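Local coordinates for periplasmic binding protein/LacI transcriptional regulator (Burkholderia multivorans, PDB 4YLE), which probably captures a simple sugar in the periplasm and delivers it to an ABC transporter as the solute-binding component, at residues A[39-44]-A[69-75]; A[97-103]-A[121-127]. One frame throughout, in Å; residues are numbered along the deposited sequence.

Interaction 1. Residues A[39-44]-A[69-75]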
loop_
_atom_site.group_PDB
_atom_site.type_symbol
_atom_site.label_atom_id
_atom_site.label_comp_id
_atom_site.label_asym_id
_atom_site.label_seq_id
_atom_site.Cartn_x
_atom_site.Cartn_y
_atom_site.Cartn_z
HETATM N N MSE A 39 -8.504 -4.329 -6.206
HETATM C CA MSE A 39 -7.324 -4.338 -5.360
HETATM C C MSE A 39 -6.091 -4.701 -6.161
HETATM O O MSE A 39 -6.159 -4.877 -7.353
HETATM C CB MSE A 39 -7.526 -5.324 -4.221
HETATM C CG MSE A 39 -8.697 -4.917 -3.348
HETATM SE SE MSE A 39 -9.046 -6.215 -1.920
HETATM C CE MSE A 39 -9.949 -7.537 -3.055
ATOM N N LYS A 40 -4.964 -4.792 -5.482
ATOM C CA LYS A 40 -3.748 -5.237 -6.137
ATOM C C LYS A 40 -3.585 -6.715 -5.838
ATOM O O LYS A 40 -4.512 -7.502 -6.026
ATOM C CB LYS A 40 -2.553 -4.403 -5.683
ATOM C CG LYS A 40 -2.604 -2.938 -6.145
ATOM C CD LYS A 40 -1.519 -2.031 -5.468
ATOM C CE LYS A 40 -2.135 -1.194 -4.325
ATOM N NZ LYS A 40 -1.156 -0.840 -3.240
ATOM N N SER A 41 -2.415 -7.108 -5.376
ATOM C CA SER A 41 -2.080 -8.515 -5.384
ATOM C C SER A 41 -2.799 -9.370 -4.382
ATOM O O SER A 41 -2.711 -9.169 -3.163
ATOM C CB SER A 41 -0.589 -8.683 -5.141
ATOM O OG SER A 41 -0.313 -10.057 -5.041
ATOM N N LEU A 42 -3.456 -10.385 -4.918
ATOM C CA LEU A 42 -4.146 -11.372 -4.120
ATOM C C LEU A 42 -3.188 -12.284 -3.361
ATOM O O LEU A 42 -3.585 -12.978 -2.431
ATOM C CB LEU A 42 -5.049 -12.198 -5.044
ATOM C CG LEU A 42 -6.158 -11.331 -5.642
ATOM C CD1 LEU A 42 -7.007 -12.160 -6.615
ATOM C CD2 LEU A 42 -7.028 -10.674 -4.539
ATOM N N ALA A 43 -1.923 -12.270 -3.738
ATOM C CA ALA A 43 -0.940 -13.036 -2.999
ATOM C C ALA A 43 -0.742 -12.396 -1.607
ATOM O O ALA A 43 -0.541 -13.098 -0.607
ATOM C CB ALA A 43 0.356 -13.102 -3.780
ATOM N N ASN A 44 -0.908 -11.071 -1.555
ATOM C CA ASN A 44 -0.453 -10.219 -0.444
ATOM C C ASN A 44 -1.498 -10.218 0.654
ATOM O O ASN A 44 -2.653 -9.849 0.389
ATOM C CB ASN A 44 -0.225 -8.805 -0.976
ATOM C CG ASN A 44 0.359 -7.847 0.055
ATOM O OD1 ASN A 44 0.419 -8.131 1.253
ATOM N ND2 ASN A 44 0.807 -6.696 -0.434
ATOM N N THR A 69 -15.619 -8.025 -5.528
ATOM C CA THR A 69 -14.199 -7.802 -5.194
ATOM C C THR A 69 -13.323 -8.467 -6.243
ATOM O O THR A 69 -13.670 -9.510 -6.796
ATOM C CB THR A 69 -13.813 -8.341 -3.786
ATOM O OG1 THR A 69 -13.883 -9.768 -3.770
ATOM C CG2 THR A 69 -14.727 -7.806 -2.739
ATOM N N ASN A 70 -12.200 -7.834 -6.562
ATOM C CA ASN A 70 -11.258 -8.400 -7.519
ATOM C C ASN A 70 -9.877 -7.907 -7.204
ATOM O O ASN A 70 -9.713 -6.799 -6.719
ATOM C CB ASN A 70 -11.577 -8.009 -8.956
ATOM C CG ASN A 70 -12.744 -8.785 -9.536
ATOM O OD1 ASN A 70 -13.810 -8.226 -9.810
ATOM N ND2 ASN A 70 -12.543 -10.080 -9.744
ATOM N N GLY A 71 -8.895 -8.731 -7.545
ATOM C CA GLY A 71 -7.496 -8.386 -7.369
ATOM C C GLY A 71 -6.742 -8.926 -8.559
ATOM O O GLY A 71 -7.350 -9.509 -9.471
ATOM N N ILE A 72 -5.428 -8.729 -8.548
ATOM C CA ILE A 72 -4.572 -9.146 -9.636
ATOM C C ILE A 72 -3.564 -10.172 -9.112
ATOM O O ILE A 72 -3.427 -10.363 -7.892
ATOM C CB ILE A 72 -3.873 -7.945 -10.284
ATOM C CG1 ILE A 72 -3.201 -7.055 -9.233
ATOM C CG2 ILE A 72 -4.901 -7.135 -11.063
ATOM C CD1 ILE A 72 -2.471 -5.871 -9.797
ATOM N N LYS A 73 -2.857 -10.808 -10.034
ATOM C CA LYS A 73 -2.093 -12.008 -9.721
ATOM C C LYS A 73 -0.760 -11.712 -9.076
ATOM O O LYS A 73 -0.143 -12.624 -8.530
ATOM C CB LYS A 73 -1.859 -12.830 -10.979
ATOM C CG LYS A 73 -0.895 -12.165 -11.946
ATOM C CD LYS A 73 -0.617 -13.057 -13.166
ATOM C CE LYS A 73 -0.064 -12.252 -14.333
ATOM N NZ LYS A 73 0.941 -11.207 -13.936
ATOM N N ASP A 74 -0.304 -10.465 -9.209
ATOM C CA ASP A 74 0.902 -9.983 -8.533
ATOM C C ASP A 74 0.853 -8.448 -8.426
ATOM O O ASP A 74 -0.099 -7.814 -8.862
ATOM C CB ASP A 74 2.182 -10.468 -9.247
ATOM C CG ASP A 74 2.259 -10.022 -10.687
ATOM O OD1 ASP A 74 2.127 -8.807 -10.922
ATOM O OD2 ASP A 74 2.458 -10.884 -11.580
ATOM N N GLU A 75 1.865 -7.849 -7.812
ATOM C CA GLU A 75 1.792 -6.434 -7.476
ATOM C C GLU A 75 2.068 -5.514 -8.658
ATOM O O GLU A 75 1.885 -4.305 -8.558
ATOM C CB GLU A 75 2.783 -6.123 -6.349
ATOM C CG GLU A 75 2.484 -6.885 -5.061
ATOM C CD GLU A 75 1.416 -6.236 -4.219
ATOM O OE1 GLU A 75 0.676 -5.370 -4.742
ATOM O OE2 GLU A 75 1.318 -6.594 -3.027
#

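Interaction 2. Residues A[97-103]-A[121-127]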
loop_
_atom_site.group_PDB
_atom_site.type_symbol
_atom_site.label_atom_id
_atom_site.label_comp_id
_atom_site.label_asym_id
_atom_site.label_seq_id
_atom_site.Cartn_x
_atom_site.Cartn_y
_atom_site.Cartn_z
ATOM N N VAL A 97 -14.251 1.282 -6.193
ATOM C CA VAL A 97 -13.313 1.643 -5.158
ATOM C C VAL A 97 -11.997 0.994 -5.561
ATOM O O VAL A 97 -11.911 -0.231 -5.581
ATOM C CB VAL A 97 -13.759 1.143 -3.782
ATOM C CG1 VAL A 97 -12.754 1.525 -2.735
ATOM C CG2 VAL A 97 -15.159 1.731 -3.424
ATOM N N LEU A 98 -11.009 1.810 -5.924
ATOM C CA LEU A 98 -9.830 1.312 -6.595
ATOM C C LEU A 98 -8.569 1.586 -5.773
ATOM O O LEU A 98 -8.347 2.727 -5.356
ATOM C CB LEU A 98 -9.699 1.972 -7.968
ATOM C CG LEU A 98 -8.409 1.694 -8.748
ATOM C CD1 LEU A 98 -8.331 0.239 -9.164
ATOM C CD2 LEU A 98 -8.332 2.640 -9.954
ATOM N N ALA A 99 -7.769 0.530 -5.549
ATOM C CA ALA A 99 -6.379 0.627 -5.028
ATOM C C ALA A 99 -5.414 0.429 -6.198
ATOM O O ALA A 99 -5.111 -0.705 -6.556
ATOM C CB ALA A 99 -6.111 -0.424 -3.945
ATOM N N PRO A 100 -4.957 1.530 -6.828
ATOM C CA PRO A 100 -4.332 1.371 -8.152
ATOM C C PRO A 100 -2.909 0.828 -8.108
ATOM O O PRO A 100 -2.126 1.199 -7.223
ATOM C CB PRO A 100 -4.370 2.796 -8.719
ATOM C CG PRO A 100 -4.443 3.685 -7.559
ATOM C CD PRO A 100 -5.186 2.948 -6.487
ATOM N N ALA A 101 -2.587 -0.049 -9.054
ATOM C CA ALA A 101 -1.271 -0.690 -9.112
ATOM C C ALA A 101 -0.186 0.271 -9.602
ATOM O O ALA A 101 1.018 0.036 -9.376
ATOM C CB ALA A 101 -1.325 -1.909 -10.011
ATOM N N ASP A 102 -0.631 1.327 -10.287
ATOM C CA ASP A 102 0.223 2.366 -10.869
ATOM C C ASP A 102 -0.494 3.704 -10.702
ATOM O O ASP A 102 -1.664 3.800 -11.038
ATOM C CB ASP A 102 0.471 2.068 -12.343
ATOM C CG ASP A 102 1.508 2.972 -12.967
ATOM O OD1 ASP A 102 1.369 4.210 -12.878
ATOM O OD2 ASP A 102 2.462 2.436 -13.573
ATOM N N SER A 103 0.176 4.716 -10.161
ATOM C CA SER A 103 -0.493 5.994 -9.855
ATOM C C SER A 103 -0.836 6.834 -11.102
ATOM O O SER A 103 -1.677 7.730 -11.051
ATOM C CB SER A 103 0.384 6.809 -8.916
ATOM O OG SER A 103 0.333 6.237 -7.606
ATOM N N VAL A 121 -13.856 6.073 -6.211
ATOM C CA VAL A 121 -13.144 6.471 -5.023
ATOM C C VAL A 121 -11.811 5.753 -5.060
ATOM O O VAL A 121 -11.755 4.580 -5.376
ATOM C CB VAL A 121 -13.909 6.092 -3.753
ATOM C CG1 VAL A 121 -13.150 6.502 -2.521
ATOM C CG2 VAL A 121 -15.313 6.743 -3.744
ATOM N N ASN A 122 -10.772 6.499 -4.740
ATOM C CA ASN A 122 -9.379 6.063 -4.772
ATOM C C ASN A 122 -9.001 5.716 -3.346
ATOM O O ASN A 122 -9.168 6.552 -2.456
ATOM C CB ASN A 122 -8.552 7.222 -5.336
ATOM C CG ASN A 122 -7.063 6.961 -5.454
ATOM O OD1 ASN A 122 -6.346 7.896 -5.788
ATOM N ND2 ASN A 122 -6.598 5.726 -5.234
ATOM N N ILE A 123 -8.492 4.513 -3.126
ATOM C CA ILE A 123 -7.910 4.190 -1.829
ATOM C C ILE A 123 -6.458 3.723 -1.915
ATOM O O ILE A 123 -5.997 3.403 -2.996
ATOM C CB ILE A 123 -8.706 3.093 -1.099
ATOM C CG1 ILE A 123 -8.572 1.728 -1.798
ATOM C CG2 ILE A 123 -10.214 3.508 -0.976
ATOM C CD1 ILE A 123 -9.309 0.561 -1.067
ATOM N N ASP A 124 -5.770 3.732 -0.757
ATOM C CA ASP A 124 -4.448 3.094 -0.552
ATOM C C ASP A 124 -3.320 3.883 -1.210
ATOM O O ASP A 124 -2.518 4.536 -0.535
ATOM C CB ASP A 124 -4.471 1.657 -1.062
ATOM C CG ASP A 124 -3.124 0.954 -0.918
ATOM O OD1 ASP A 124 -2.325 1.381 -0.084
ATOM O OD2 ASP A 124 -2.879 -0.045 -1.636
ATOM N N ASN A 125 -3.282 3.841 -2.534
ATOM C CA ASN A 125 -2.240 4.493 -3.292
ATOM C C ASN A 125 -2.849 5.581 -4.151
ATOM O O ASN A 125 -3.672 5.310 -5.008
ATOM C CB ASN A 125 -1.512 3.492 -4.169
ATOM C CG ASN A 125 -0.548 4.147 -5.103
ATOM O OD1 ASN A 125 0.163 5.103 -4.732
ATOM N ND2 ASN A 125 -0.483 3.637 -6.347
ATOM N N ARG A 126 -2.444 6.810 -3.919
ATOM C CA ARG A 126 -3.095 7.925 -4.562
ATOM C C ARG A 126 -2.711 8.038 -6.028
ATOM O O ARG A 126 -1.538 7.982 -6.381
ATOM C CB ARG A 126 -2.768 9.219 -3.827
ATOM C CG ARG A 126 -3.704 10.360 -4.166
ATOM C CD ARG A 126 -3.135 11.669 -3.680
ATOM N NE ARG A 126 -2.937 11.664 -2.233
ATOM C CZ ARG A 126 -3.719 12.297 -1.361
ATOM N NH1 ARG A 126 -4.773 13.014 -1.771
ATOM N NH2 ARG A 126 -3.435 12.216 -0.066
ATOM N N LEU A 127 -3.728 8.183 -6.877
ATOM C CA LEU A 127 -3.545 8.507 -8.280
ATOM C C LEU A 127 -2.806 9.814 -8.417
ATOM O O LEU A 127 -2.909 10.684 -7.561
ATOM C CB LEU A 127 -4.897 8.588 -8.977
ATOM C CG LEU A 127 -5.632 7.257 -9.060
ATOM C CD1 LEU A 127 -7.080 7.502 -9.442
ATOM C CD2 LEU A 127 -4.962 6.300 -10.046
#

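Interaction 1. Residues A[39-44]-A[69-75]
Two torsions join Asn44 to Glu75: the asparagine runs its CG anti to the backbone N (chi1 -175°), while Glu75 folds back at chi2 (-82°) and brings its carboxylate up to meet the amide. Asn44 ND2 then gives a hydrogen bond to Glu75 OE2 at 2.6 Å, reaching the oxygen nearly along its C-O axis, with the amide and carboxylate planes 75° apart. The same ND2 is also hydrogen-bonded to the unidentified ligand, and Asn44 OD1 accepts from the N of Phe46 at the start of helix 45-60, which Asn44 N-caps. The amide is therefore held from both of its ends. Glu75 CD lies 3.3 Å from Ser41 CB, and the other carboxylate oxygen, Glu75 OE1, rests beside Lys40 CB at 3.5 Å.

Behind this polar end, strands 34-39 and 66-72 are parallel neighbours at the margin of the mixed sheet, in the Rossmann-like lobe of a periplasmic binding protein, and the contact follows them out into the loops at their C-terminal ends. Met39 N bonds to Asn70 O at 2.8 Å. Next, Ile72 N gives its hydrogen to Lys40 O, and Leu42 N closes on Ile72 O. Leu42 lays its branched end against the backbone of Gly71, its CG 3.7 Å from Gly71 CA, and both of its methyl carbons also approach the glycine. Ile72 sets its CG1 branch against the peptide of Lys40, with Ile72 CG1 3.4 Å from Lys40 C. On the loop itself Ser41 OG accepts from Ala43 N in an ST turn, within the type I turn from Ser41 to Asn44 that leads into helix 45-60.

Interaction 2. Residues A[97-103]-A[121-127]
This is a buried parallel strand pairing that continues into two loops, at the C-terminal ends of two interior strands of the sheet, in the beta-alpha-beta unit made by strand 95-98, helix 107-115 and strand 119-123. Leu98 carries the strand part with both of its backbone polar groups: its N bonds to Val121 O at 2.9 Å, and its O receives Ile123 N. On the sheet face bearing Val97 and Val121, Val97 CG1 packs against Ile123 CG2 at 3.7 Å, with helix 279-295 covering Val97 and Val121.

Past the strands, two asparagines and Ser103 order the loops. Asn122 extends with CG anti to the backbone N (chi1 -180°) and braces its own turn: OD1 takes Leu127 N on an in-plane lone pair, and ND2 gives to Asn125 O. The same ND2 also gives a weak hydrogen bond to Leu98 O and lies 3.4 Å from Pro100 CD. Pro100 is wedged against the turn, its CG 3.6 Å from Leu127 CD2, where the two side chains cross at a slant. Asn125 reaches across to the other segment. Its ND2 makes a nearly straight bond (174°) to Pro100 O at 3.1 Å; the acceptor lies in the amide plane, although the donor stands above the carbonyl plane of Pro100. Ser103 OG crosses too, giving its hydrogen to Arg126 O at 2.8 Å and accepting a weak, bent bond from Asn125 ND2.

Ser103 OG also receives Thr177 N, while Asn125 OD1 takes Asn178 N, so both meet the start of helix 177-193. With Asn122 and Asn125 each engaged through both amide atoms, their rotations are fixed, and loop 124-127 is pinned at several points next to Asp124, whose OD1 bonds to the unidentified ligand and OD2 forms a salt bridge with Lys40.

Overall arrangement
From the N terminus, the chain runs out along strand 34-39, returns through helix 45-60 and runs out again along strand 66-72, parallel to the first, where interaction 1 closes the first loop. It then passes helix 78-90 to strand 95-98 and helix 107-115, and interaction 2 closes a second loop at 121-127. The two are in series, neither nested nor crossed, and both tie C-terminal loops of one sheet, with strand 34-39 lying between strands 66-72 and 95-98. Their centres lie about 13 Å apart. Lys40 bridges them: Lys40 NZ forms a salt bridge with Asp124 OD2 at 2.5 Å, and its chain lies along Ala99 and Pro100, beside the unidentified ligand.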